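Local coordinates for protein phosphoribosylformylglycinamidine synthase 2 (Thermus thermophilus, PDB 3VIU) that belongs to the PurM-like family of AIR synthase-related proteins and binds adenosine-5'-diphosphate and a magnesium ion, at residues 60-65 / 181-186; 108-113 / 175-180. All coordinates share one frame; numbering follows the deposited sequence.

Strand 172-182, a central strand of the six-stranded mixed sheet of the first PurM-like half, serves both contacts. Contact 2 uses its middle, covered by helix 95-112; contact 1 uses its far end and the turn beyond, where the chain comes back beside edge strand 61-63. Their centres are about 12 Å apart, and both segments of contact 2 fall between those of contact 1 in sequence. Met113 joins them: its backbone O lies 3.5 Å from Leu181 CD1, and its CE packs on Leu186 and Gln63. Through Met113, the helix that carries Asp109 of the ADP pocket packs against the surface contact at the edge of the same sheet.

Contact 1: residues 60-65 / 181-186; sequences AVLQGP and LREEHL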
loop_
_atom_site.group_PDB
_atom_site.type_symbol
_atom_site.label_atom_id
_atom_site.label_comp_id
_atom_site.label_asym_id
_atom_site.label_seq_id
_atom_site.Cartn_x
_atom_site.Cartn_y
_atom_site.Cartn_z
ATOM N N ALA A 60 15.751 -1.290 12.098
ATOM C CA ALA A 60 15.340 -2.520 11.431
ATOM C C ALA A 60 15.484 -2.569 9.917
ATOM O O ALA A 60 15.145 -3.580 9.307
ATOM C CB ALA A 60 13.902 -2.842 11.807
ATOM N N VAL A 61 15.979 -1.503 9.299
ATOM C CA VAL A 61 16.110 -1.496 7.841
ATOM C C VAL A 61 17.263 -2.350 7.332
ATOM O O VAL A 61 18.398 -2.202 7.774
ATOM C CB VAL A 61 16.293 -0.060 7.292
ATOM C CG1 VAL A 61 16.458 -0.104 5.783
ATOM C CG2 VAL A 61 15.093 0.804 7.659
ATOM N N LEU A 62 16.967 -3.250 6.398
ATOM C CA LEU A 62 17.998 -4.108 5.812
ATOM C C LEU A 62 18.175 -3.704 4.359
ATOM O O LEU A 62 19.250 -3.872 3.784
ATOM C CB LEU A 62 17.600 -5.588 5.874
ATOM C CG LEU A 62 17.398 -6.246 7.240
ATOM C CD1 LEU A 62 17.040 -7.706 7.041
ATOM C CD2 LEU A 62 18.657 -6.116 8.078
ATOM N N GLN A 63 17.100 -3.166 3.784
ATOM C CA GLN A 63 17.075 -2.725 2.393
ATOM C C GLN A 63 16.033 -1.628 2.204
ATOM O O GLN A 63 14.852 -1.838 2.480
ATOM C CB GLN A 63 16.731 -3.904 1.484
ATOM C CG GLN A 63 16.960 -3.634 0.017
ATOM C CD GLN A 63 18.339 -3.069 -0.235
ATOM O OE1 GLN A 63 18.544 -1.854 -0.175
ATOM N NE2 GLN A 63 19.302 -3.950 -0.494
ATOM N N GLY A 64 16.474 -0.463 1.736
ATOM C CA GLY A 64 15.565 0.648 1.514
ATOM C C GLY A 64 15.271 0.870 0.038
ATOM O O GLY A 64 15.452 -0.044 -0.770
ATOM N N PRO A 65 14.811 2.073 -0.353
ATOM C CA PRO A 65 14.510 2.347 -1.759
ATOM C C PRO A 65 15.717 2.066 -2.650
ATOM O O PRO A 65 16.853 2.374 -2.286
ATOM C CB PRO A 65 14.131 3.828 -1.748
ATOM C CG PRO A 65 13.541 4.012 -0.390
ATOM C CD PRO A 65 14.510 3.249 0.482
ATOM N N LEU A 181 11.327 -14.089 4.674
ATOM C CA LEU A 181 12.501 -14.835 4.275
ATOM C C LEU A 181 13.501 -14.854 5.412
ATOM O O LEU A 181 13.364 -14.128 6.402
ATOM C CB LEU A 181 13.147 -14.181 3.054
ATOM C CG LEU A 181 13.717 -12.776 3.273
ATOM C CD1 LEU A 181 14.597 -12.403 2.093
ATOM C CD2 LEU A 181 12.595 -11.763 3.447
ATOM N N ARG A 182 14.508 -15.701 5.263
ATOM C CA ARG A 182 15.570 -15.808 6.239
ATOM C C ARG A 182 16.534 -14.723 5.799
ATOM O O ARG A 182 16.879 -14.646 4.625
ATOM C CB ARG A 182 16.221 -17.186 6.146
ATOM C CG ARG A 182 15.251 -18.331 6.418
ATOM C CD ARG A 182 14.793 -18.294 7.852
ATOM N NE ARG A 182 15.946 -18.444 8.729
ATOM C CZ ARG A 182 15.940 -18.220 10.038
ATOM N NH1 ARG A 182 14.829 -17.826 10.649
ATOM N NH2 ARG A 182 17.059 -18.392 10.731
ATOM N N GLU A 183 16.942 -13.872 6.732
ATOM C CA GLU A 183 17.848 -12.772 6.425
ATOM C C GLU A 183 19.018 -13.238 5.554
ATOM O O GLU A 183 19.364 -12.607 4.551
ATOM C CB GLU A 183 18.365 -12.155 7.730
ATOM C CG GLU A 183 18.812 -10.710 7.600
ATOM C CD GLU A 183 19.128 -10.073 8.941
ATOM O OE1 GLU A 183 18.332 -10.261 9.888
ATOM O OE2 GLU A 183 20.163 -9.378 9.045
ATOM N N GLU A 184 19.606 -14.357 5.950
ATOM C CA GLU A 184 20.739 -14.957 5.254
ATOM C C GLU A 184 20.532 -15.101 3.744
ATOM O O GLU A 184 21.498 -15.239 2.995
ATOM C CB GLU A 184 21.012 -16.331 5.860
ATOM C CG GLU A 184 19.822 -17.281 5.731
ATOM C CD GLU A 184 19.950 -18.519 6.596
ATOM O OE1 GLU A 184 21.003 -19.191 6.524
ATOM O OE2 GLU A 184 18.993 -18.820 7.344
ATOM N N HIS A 185 19.276 -15.067 3.303
ATOM C CA HIS A 185 18.941 -15.226 1.889
ATOM C C HIS A 185 18.573 -13.935 1.182
ATOM O O HIS A 185 18.101 -13.970 0.045
ATOM C CB HIS A 185 17.767 -16.192 1.736
ATOM C CG HIS A 185 18.040 -17.565 2.256
ATOM N ND1 HIS A 185 17.034 -18.431 2.630
ATOM C CD2 HIS A 185 19.202 -18.232 2.449
ATOM C CE1 HIS A 185 17.565 -19.571 3.031
ATOM N NE2 HIS A 185 18.879 -19.477 2.931
ATOM N N LEU A 186 18.775 -12.799 1.836
ATOM C CA LEU A 186 18.419 -11.527 1.221
ATOM C C LEU A 186 19.142 -11.253 -0.096
ATOM O O LEU A 186 20.343 -10.975 -0.112
ATOM C CB LEU A 186 18.667 -10.381 2.201
ATOM C CG LEU A 186 18.362 -8.967 1.697
ATOM C CD1 LEU A 186 17.090 -8.948 0.871
ATOM C CD2 LEU A 186 18.237 -8.037 2.894
#
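Leu62 meets Glu183 and Leu186 at the rim of a PurM-like mixed sheet, a worked example of how an edge strand can be tied by side chains to a strand that is not its neighbour. Strand 61-63 pairs with strand 70-75, and Leu62 and Gln63 both face Val71 there, a classic beta bulge. Between it and the end of strand 172-182 stand two other strands, so no backbone bond spans the gap; the nearest CA atoms, of Leu62 and Glu183, are 8.7 Å apart.

Along 181-186, Leu181, near the end of the strand, packs on Ala79 and Ala115, and Arg182 makes a cation-pi contact with Trp78. The same guanidinium receives Glu184 OE2 at its edge, in plane, through a weak salt bridge of 3.4 Å from Arg182 NE. The chain then enters a short 3-10 turn. Glu183 is the first residue to touch Leu62, which also packs on Arg73 and Ala79 of the two strands between. With CG anti to the backbone N (chi1 -156°) and the chain extended beyond, the side chain of Glu183 crosses that of Leu62 at about a right angle: the Glu183 CG methylene lies 3.5 Å from Leu62 CD1, while OE2 passes 3.7 Å from Leu62 CD2. The aliphatic stem thus packs while the carboxylate goes on to a salt bridge with Arg73 of strand 70-75, which probably helps to hold the stem in place. His185 turns its ring toward helix 235-250. A backbone bond of 2.8 Å from Leu186 N to Glu183 O rounds off the turn and brings Leu186 back toward the edge strand. There its branch also meets Val71 and Met113, and Leu186 CD2 ends 3.9 Å from Leu62 CB.

Contact 2: residues 108-113 / 175-180; sequences RDIMSM and AMCLGL. With ADP (adenosine-5'-diphosphate), chain B.
Ser112 OG has two polar neighbours, Asp109 O at 2.8 Å and Asn68 OD1, in the same part of helix 95-112 that presses Ile110 onto Cys177 and Gly179. This is helix-on-sheet packing within the N-terminal domain of a PurM-like unit. The helix runs 24° from the direction of strand 175-180, with the short axes 8.3 Å apart at closest approach.

A single isoleucine carries the contact, and its branching decides which strand residue each arm reaches. With CG1 beside the backbone N and CG2 anti to it (chi1 -60°), the two arms part over Cys177 and Gly179 on one strand face. Ile110 CG1 lies against Cys177, 3.5 Å from both Cys177 CB and SG, so the sulfur flanks the branch instead of meeting it end-on. Ile110 CD1 continues to 3.7 Å from Cys177 O. The other arm rests directly on the backbone, with Ile110 CG2 3.6 Å from Gly179 CA; a glycine here lets the methyl come down onto the main chain. Cys177 also packs on Pro117 and Leu120 of the adjoining strand, while Met176 and Leu178 point to the other face of the sheet.

Asp109, one residue before Ile110, turns to the nucleotide, where Asp109 OD1 and ADP O3B approach to 3.1 Å, two oxygens close together with no bond assigned. Glu85 and Asp259 bring further acids close to this carboxylate, and Lys83, which hydrogen-bonds ADP, makes a long, weak ion pair with Asp109 OD2. On the helix's flank, Ser112 also touches strand 254-259 of another sheet. No hydrogen bond joins helix to strand here, so van der Waals packing links the two segments, while the adjacent Asp109 turns its carboxylate to the ADP pocket.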
loop_
_atom_site.group_PDB
_atom_site.type_symbol
_atom_site.label_atom_id
_atom_site.label_comp_id
_atom_site.label_asym_id
_atom_site.label_seq_id
_atom_site.Cartn_x
_atom_site.Cartn_y
_atom_site.Cartn_z
ATOM N N ARG A 108 5.575 -10.476 -7.734
ATOM C CA ARG A 108 6.880 -10.726 -8.321
ATOM C C ARG A 108 7.968 -9.842 -7.713
ATOM O O ARG A 108 9.102 -10.288 -7.542
ATOM C CB ARG A 108 6.818 -10.547 -9.844
ATOM C CG ARG A 108 6.041 -11.661 -10.545
ATOM C CD ARG A 108 6.260 -11.634 -12.046
ATOM N NE ARG A 108 5.564 -10.530 -12.693
ATOM C CZ ARG A 108 4.254 -10.506 -12.924
ATOM N NH1 ARG A 108 3.709 -9.451 -13.519
ATOM N NH2 ARG A 108 3.490 -11.537 -12.572
ATOM N N ASP A 109 7.625 -8.599 -7.374
ATOM C CA ASP A 109 8.598 -7.698 -6.761
ATOM C C ASP A 109 9.053 -8.253 -5.417
ATOM O O ASP A 109 10.223 -8.162 -5.061
ATOM C CB ASP A 109 8.003 -6.307 -6.525
ATOM C CG ASP A 109 7.844 -5.513 -7.799
ATOM O OD1 ASP A 109 8.747 -5.574 -8.659
ATOM O OD2 ASP A 109 6.821 -4.811 -7.932
ATOM N N ILE A 110 8.113 -8.812 -4.667
ATOM C CA ILE A 110 8.408 -9.377 -3.362
ATOM C C ILE A 110 9.206 -10.671 -3.511
ATOM O O ILE A 110 10.125 -10.933 -2.739
ATOM C CB ILE A 110 7.105 -9.654 -2.595
ATOM C CG1 ILE A 110 6.323 -8.343 -2.419
ATOM C CG2 ILE A 110 7.403 -10.343 -1.277
ATOM C CD1 ILE A 110 7.140 -7.193 -1.901
HETATM N N MSE A 111 8.855 -11.476 -4.510
HETATM C CA MSE A 111 9.556 -12.733 -4.770
HETATM C C MSE A 111 11.004 -12.493 -5.152
HETATM O O MSE A 111 11.888 -13.256 -4.762
HETATM C CB MSE A 111 8.946 -13.487 -5.942
HETATM C CG MSE A 111 7.578 -14.072 -5.768
HETATM SE SE MSE A 111 7.115 -14.819 -7.504
HETATM C CE MSE A 111 5.537 -13.768 -7.893
ATOM N N SER A 112 11.242 -11.455 -5.951
ATOM C CA SER A 112 12.593 -11.180 -6.409
ATOM C C SER A 112 13.557 -10.932 -5.258
ATOM O O SER A 112 14.760 -11.112 -5.420
ATOM C CB SER A 112 12.608 -10.017 -7.407
ATOM O OG SER A 112 12.373 -8.779 -6.776
HETATM N N MSE A 113 13.032 -10.538 -4.098
HETATM C CA MSE A 113 13.870 -10.311 -2.918
HETATM C C MSE A 113 14.162 -11.652 -2.237
HETATM O O MSE A 113 14.930 -11.718 -1.273
HETATM C CB MSE A 113 13.170 -9.403 -1.904
HETATM C CG MSE A 113 12.798 -8.033 -2.408
HETATM SE SE MSE A 113 14.248 -7.062 -3.252
HETATM C CE MSE A 113 15.415 -6.798 -1.729
ATOM N N ALA A 175 -1.911 -2.229 -4.756
ATOM C CA ALA A 175 -1.796 -3.499 -4.060
ATOM C C ALA A 175 -0.495 -3.558 -3.276
ATOM O O ALA A 175 0.580 -3.255 -3.796
ATOM C CB ALA A 175 -1.869 -4.654 -5.047
HETATM N N MSE A 176 -0.601 -3.943 -2.015
HETATM C CA MSE A 176 0.562 -4.053 -1.161
HETATM C C MSE A 176 0.825 -5.533 -0.920
HETATM O O MSE A 176 -0.111 -6.323 -0.824
HETATM C CB MSE A 176 0.294 -3.344 0.161
HETATM C CG MSE A 176 1.450 -3.359 1.133
HETATM SE SE MSE A 176 0.918 -2.494 2.793
HETATM C CE MSE A 176 2.419 -2.987 3.914
ATOM N N CYS A 177 2.097 -5.914 -0.838
ATOM C CA CYS A 177 2.431 -7.302 -0.590
ATOM C C CYS A 177 3.486 -7.499 0.503
ATOM O O CYS A 177 4.447 -6.745 0.601
ATOM C CB CYS A 177 2.891 -7.971 -1.884
ATOM S SG CYS A 177 3.188 -9.752 -1.703
ATOM N N LEU A 178 3.282 -8.523 1.328
ATOM C CA LEU A 178 4.204 -8.865 2.404
ATOM C C LEU A 178 4.823 -10.232 2.128
ATOM O O LEU A 178 4.116 -11.181 1.775
ATOM C CB LEU A 178 3.475 -8.925 3.753
ATOM C CG LEU A 178 3.755 -7.804 4.748
ATOM C CD1 LEU A 178 3.121 -6.521 4.258
ATOM C CD2 LEU A 178 3.211 -8.183 6.107
ATOM N N GLY A 179 6.139 -10.333 2.289
ATOM C CA GLY A 179 6.813 -11.598 2.074
ATOM C C GLY A 179 7.848 -11.827 3.155
ATOM O O GLY A 179 8.450 -10.867 3.651
ATOM N N LEU A 180 8.055 -13.081 3.552
ATOM C CA LEU A 180 9.054 -13.351 4.573
ATOM C C LEU A 180 10.177 -14.203 4.030
ATOM O O LEU A 180 10.016 -14.938 3.053
ATOM C CB LEU A 180 8.441 -14.002 5.828
ATOM C CG LEU A 180 8.088 -15.484 5.966
ATOM C CD1 LEU A 180 9.284 -16.369 5.678
ATOM C CD2 LEU A 180 7.618 -15.737 7.385
HETATM P PB ADP B . 8.643 -1.716 -10.263
HETATM O O1B ADP B . 8.460 -1.069 -11.592
HETATM O O2B ADP B . 7.208 -1.888 -9.554
HETATM O O3B ADP B . 9.373 -3.219 -10.494
HETATM P PA ADP B . 9.581 0.786 -9.710
HETATM O O1A ADP B . 10.612 1.052 -10.751
HETATM O O2A ADP B . 8.129 1.205 -10.295
HETATM O O3A ADP B . 9.610 -0.805 -9.303
HETATM O "O5'" ADP B . 9.836 1.668 -8.358
HETATM C "C5'" ADP B . 11.087 2.375 -8.472
HETATM C "C4'" ADP B . 11.948 2.301 -7.177
HETATM O "O4'" ADP B . 11.822 3.532 -6.394
HETATM C "C3'" ADP B . 11.558 1.152 -6.211
HETATM O "O3'" ADP B . 12.728 0.678 -5.532
HETATM C "C2'" ADP B . 10.553 1.814 -5.268
HETATM O "O2'" ADP B . 10.467 1.141 -4.009
HETATM C "C1'" ADP B . 11.077 3.248 -5.157
HETATM N N9 ADP B . 9.983 4.212 -4.974
HETATM C C8 ADP B . 9.125 4.660 -5.939
HETATM N N7 ADP B . 8.278 5.511 -5.437
HETATM C C5 ADP B . 8.529 5.667 -4.121
HETATM C C6 ADP B . 7.959 6.437 -3.074
HETATM N N6 ADP B . 6.884 7.271 -3.321
HETATM N N1 ADP B . 8.488 6.340 -1.834
HETATM C C2 ADP B . 9.531 5.537 -1.573
HETATM N N3 ADP B . 10.095 4.797 -2.530
HETATM C C4 ADP B . 9.634 4.831 -3.799
#